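Local coordinates for periplasmic divalent cation tolerance protein (PDB 1O5J) that is a trimeric CutA-family protein that is probably involved in resistance toward heavy metals and probably binds copper, at residues Met105-Leu108 with Arg109-Leu113. Numbering follows the deposited sequence.
Sequences MNWL and RESVL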
HETATM    1  N   MSE A 105     -17.365  -1.859   6.124  1.00 39.25           N
HETATM    2  CA  MSE A 105     -17.010  -2.015   7.542  1.00 36.22           C
HETATM    3  C   MSE A 105     -17.931  -3.038   8.223  1.00 36.22           C
HETATM    4  O   MSE A 105     -17.482  -3.786   9.078  1.00 38.10           O
HETATM    5  CB  MSE A 105     -17.104  -0.662   8.252  1.00 39.14           C
HETATM    6  CG  MSE A 105     -16.682  -0.672   9.737  1.00 43.38           C
HETATM    7 SE   MSE A 105     -14.727  -1.001  10.026  1.00 50.42          SE
HETATM    8  CE  MSE A 105     -14.034   0.161   8.991  1.00 67.95           C
ATOM      9  N   ASN A 106     -19.208  -3.057   7.846  1.00 34.87           N
ATOM     10  CA  ASN A 106     -20.167  -3.974   8.431  1.00 37.10           C
ATOM     11  C   ASN A 106     -19.820  -5.403   8.056  1.00 36.51           C
ATOM     12  O   ASN A 106     -19.879  -6.309   8.886  1.00 37.19           O
ATOM     13  CB  ASN A 106     -21.608  -3.634   7.981  1.00 38.25           C
ATOM     14  CG  ASN A 106     -22.113  -2.342   8.563  1.00 42.00           C
ATOM     15  OD1 ASN A 106     -21.572  -1.862   9.547  1.00 39.49           O
ATOM     16  ND2 ASN A 106     -23.190  -1.774   7.964  1.00 36.59           N
ATOM     17  N   TRP A 107     -19.440  -5.590   6.801  1.00 37.26           N
ATOM     18  CA  TRP A 107     -19.042  -6.886   6.288  1.00 37.20           C
ATOM     19  C   TRP A 107     -17.725  -7.342   6.930  1.00 40.52           C
ATOM     20  O   TRP A 107     -17.590  -8.509   7.269  1.00 37.42           O
ATOM     21  CB  TRP A 107     -18.908  -6.800   4.760  1.00 37.38           C
ATOM     22  CG  TRP A 107     -18.383  -8.027   4.130  1.00 38.10           C
ATOM     23  CD1 TRP A 107     -19.122  -9.073   3.718  1.00 42.76           C
ATOM     24  CD2 TRP A 107     -17.007  -8.362   3.837  1.00 39.43           C
ATOM     25  NE1 TRP A 107     -18.310 -10.039   3.182  1.00 42.14           N
ATOM     26  CE2 TRP A 107     -17.008  -9.635   3.260  1.00 37.18           C
ATOM     27  CE3 TRP A 107     -15.783  -7.727   4.036  1.00 34.16           C
ATOM     28  CZ2 TRP A 107     -15.846 -10.274   2.845  1.00 41.30           C
ATOM     29  CZ3 TRP A 107     -14.636  -8.362   3.673  1.00 38.90           C
ATOM     30  CH2 TRP A 107     -14.666  -9.630   3.059  1.00 41.67           C
ATOM     31  N   LEU A 108     -16.762  -6.421   7.094  1.00 38.70           N
ATOM     32  CA  LEU A 108     -15.506  -6.722   7.828  1.00 40.04           C
ATOM     33  C   LEU A 108     -15.766  -7.289   9.209  1.00 39.34           C
ATOM     34  O   LEU A 108     -15.212  -8.321   9.611  1.00 39.06           O
ATOM     35  CB  LEU A 108     -14.610  -5.473   7.984  1.00 39.67           C
ATOM     36  CG  LEU A 108     -13.815  -4.989   6.761  1.00 51.00           C
ATOM     37  CD1 LEU A 108     -13.197  -3.572   6.986  1.00 54.07           C
ATOM     38  CD2 LEU A 108     -12.699  -5.994   6.414  1.00 55.38           C
ATOM     39  N   ARG A 109     -16.610  -6.597   9.948  1.00 38.90           N
ATOM     40  CA  ARG A 109     -16.904  -6.987  11.297  1.00 43.05           C
ATOM     41  C   ARG A 109     -17.532  -8.365  11.353  1.00 43.81           C
ATOM     42  O   ARG A 109     -17.134  -9.201  12.153  1.00 43.45           O
ATOM     43  CB  ARG A 109     -17.856  -5.971  11.906  1.00 42.61           C
ATOM     44  CG  ARG A 109     -18.068  -6.177  13.380  1.00 50.16           C
ATOM     45  CD  ARG A 109     -18.684  -4.990  14.018  1.00 46.49           C
ATOM     46  NE  ARG A 109     -19.893  -4.606  13.304  1.00 52.67           N
ATOM     47  CZ  ARG A 109     -20.033  -3.529  12.530  1.00 49.77           C
ATOM     48  NH1 ARG A 109     -19.041  -2.664  12.334  1.00 48.03           N
ATOM     49  NH2 ARG A 109     -21.208  -3.310  11.954  1.00 54.98           N
ATOM     50  N   GLU A 110     -18.531  -8.588  10.506  1.00 44.52           N
ATOM     51  CA  GLU A 110     -19.198  -9.896  10.413  1.00 44.39           C
ATOM     52  C   GLU A 110     -18.224 -11.033  10.043  1.00 43.58           C
ATOM     53  O   GLU A 110     -18.345 -12.142  10.561  1.00 43.05           O
ATOM     54  CB  GLU A 110     -20.329  -9.821   9.380  1.00 44.76           C
ATOM     55  CG  GLU A 110     -21.419  -8.811   9.739  1.00 44.62           C
ATOM     56  CD  GLU A 110     -22.348  -8.460   8.573  1.00 52.23           C
ATOM     57  OE1 GLU A 110     -22.038  -8.767   7.379  1.00 57.97           O
ATOM     58  OE2 GLU A 110     -23.416  -7.853   8.860  1.00 63.43           O
ATOM     59  N   SER A 111     -17.253 -10.746   9.169  1.00 43.84           N
ATOM     60  CA  SER A 111     -16.327 -11.752   8.652  1.00 44.83           C
ATOM     61  C   SER A 111     -15.325 -12.252   9.672  1.00 46.86           C
ATOM     62  O   SER A 111     -14.686 -13.271   9.425  1.00 50.90           O
ATOM     63  CB  SER A 111     -15.541 -11.219   7.455  1.00 44.07           C
ATOM     64  OG  SER A 111     -16.398 -10.883   6.373  1.00 45.51           O
ATOM     65  N   VAL A 112     -15.129 -11.518  10.767  1.00 46.65           N
ATOM     66  CA  VAL A 112     -14.163 -11.932  11.795  1.00 46.55           C
ATOM     67  C   VAL A 112     -14.816 -12.282  13.122  1.00 47.56           C
ATOM     68  O   VAL A 112     -14.127 -12.731  14.035  1.00 44.78           O
ATOM     69  CB  VAL A 112     -13.037 -10.891  12.038  1.00 43.33           C
ATOM     70  CG1 VAL A 112     -12.200 -10.708  10.789  1.00 44.05           C
ATOM     71  CG2 VAL A 112     -13.589  -9.556  12.523  1.00 43.78           C
ATOM     72  N   LEU A 113     -16.128 -12.093  13.232  1.00 51.74           N
ATOM     73  CA  LEU A 113     -16.858 -12.530  14.424  1.00 54.40           C
ATOM     74  C   LEU A 113     -16.640 -14.037  14.673  1.00 58.09           C
ATOM     75  O   LEU A 113     -16.982 -14.575  15.749  1.00 59.24           O
ATOM     76  CB  LEU A 113     -18.362 -12.219  14.300  1.00 53.70           C
ATOM     77  CG  LEU A 113     -19.271 -12.696  15.433  1.00 56.05           C
ATOM     78  CD1 LEU A 113     -18.843 -12.173  16.826  1.00 61.89           C
ATOM     79  CD2 LEU A 113     -20.725 -12.328  15.157  1.00 59.52           C
ATOM     80  OXT LEU A 113     -16.119 -14.750  13.800  1.00 59.58           O
TER
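The last turns of the C-terminal helix 102-112 meet here, where Trp107 and Ser111, one turn apart, share one side of the helix and Asn106 and Arg109 are joined on another. The carbonyl O of Trp107 is gripped twice by Ser111: Ser111 N gives the helical bond, and the hydroxyl Ser111 OG adds a second, 2.8 Å from Trp107 O. The two donors approach from opposite faces of the carbonyl plane, OG standing 39° out of it. With chi1 at -62°, Ser111 OG lies beside its own backbone N and is turned back up the helix, a common way for a helical serine to bond to the carbonyl four residues earlier. The same hydroxyl sits over the centre of one face of the Trp107 indole, Ser111 OG being 3.4 Å from Trp107 CE2. Arg109 reaches back toward the start of the helix: CG is anti to the backbone N, and a bend at chi3 brings the guanidinium alongside the Asn106 amide. Arg109 NH2 bonds to Asn106 OD1 at 2.8 Å, coming from above the amide carbonyl plane, with the two flat groups turned 67° apart. Met105 O and Asn106 CA lie over one guanidinium face, and Met105 CG is 4.0 Å from Arg109 NH1, which also makes a weak hydrogen bond to His12 of the N-terminal His tag. Glu110 lays CG 3.1 Å from Asn106 O, beside the bond from Glu110 N to that oxygen. Toward the C-terminus the helical bonding weakens: Leu108 O receives weak bonds from Ser111 N and from Val112 N, the latter 3.4 Å from Leu108 O. Buried Met105 and Leu108 pack on Met13 of strand 13-20, Val112 rests on Thr69 and Thr70 of strand 56-70, and Trp107 packs on Tyr51 of a neighbouring subunit, placing the helix at a trimer interface.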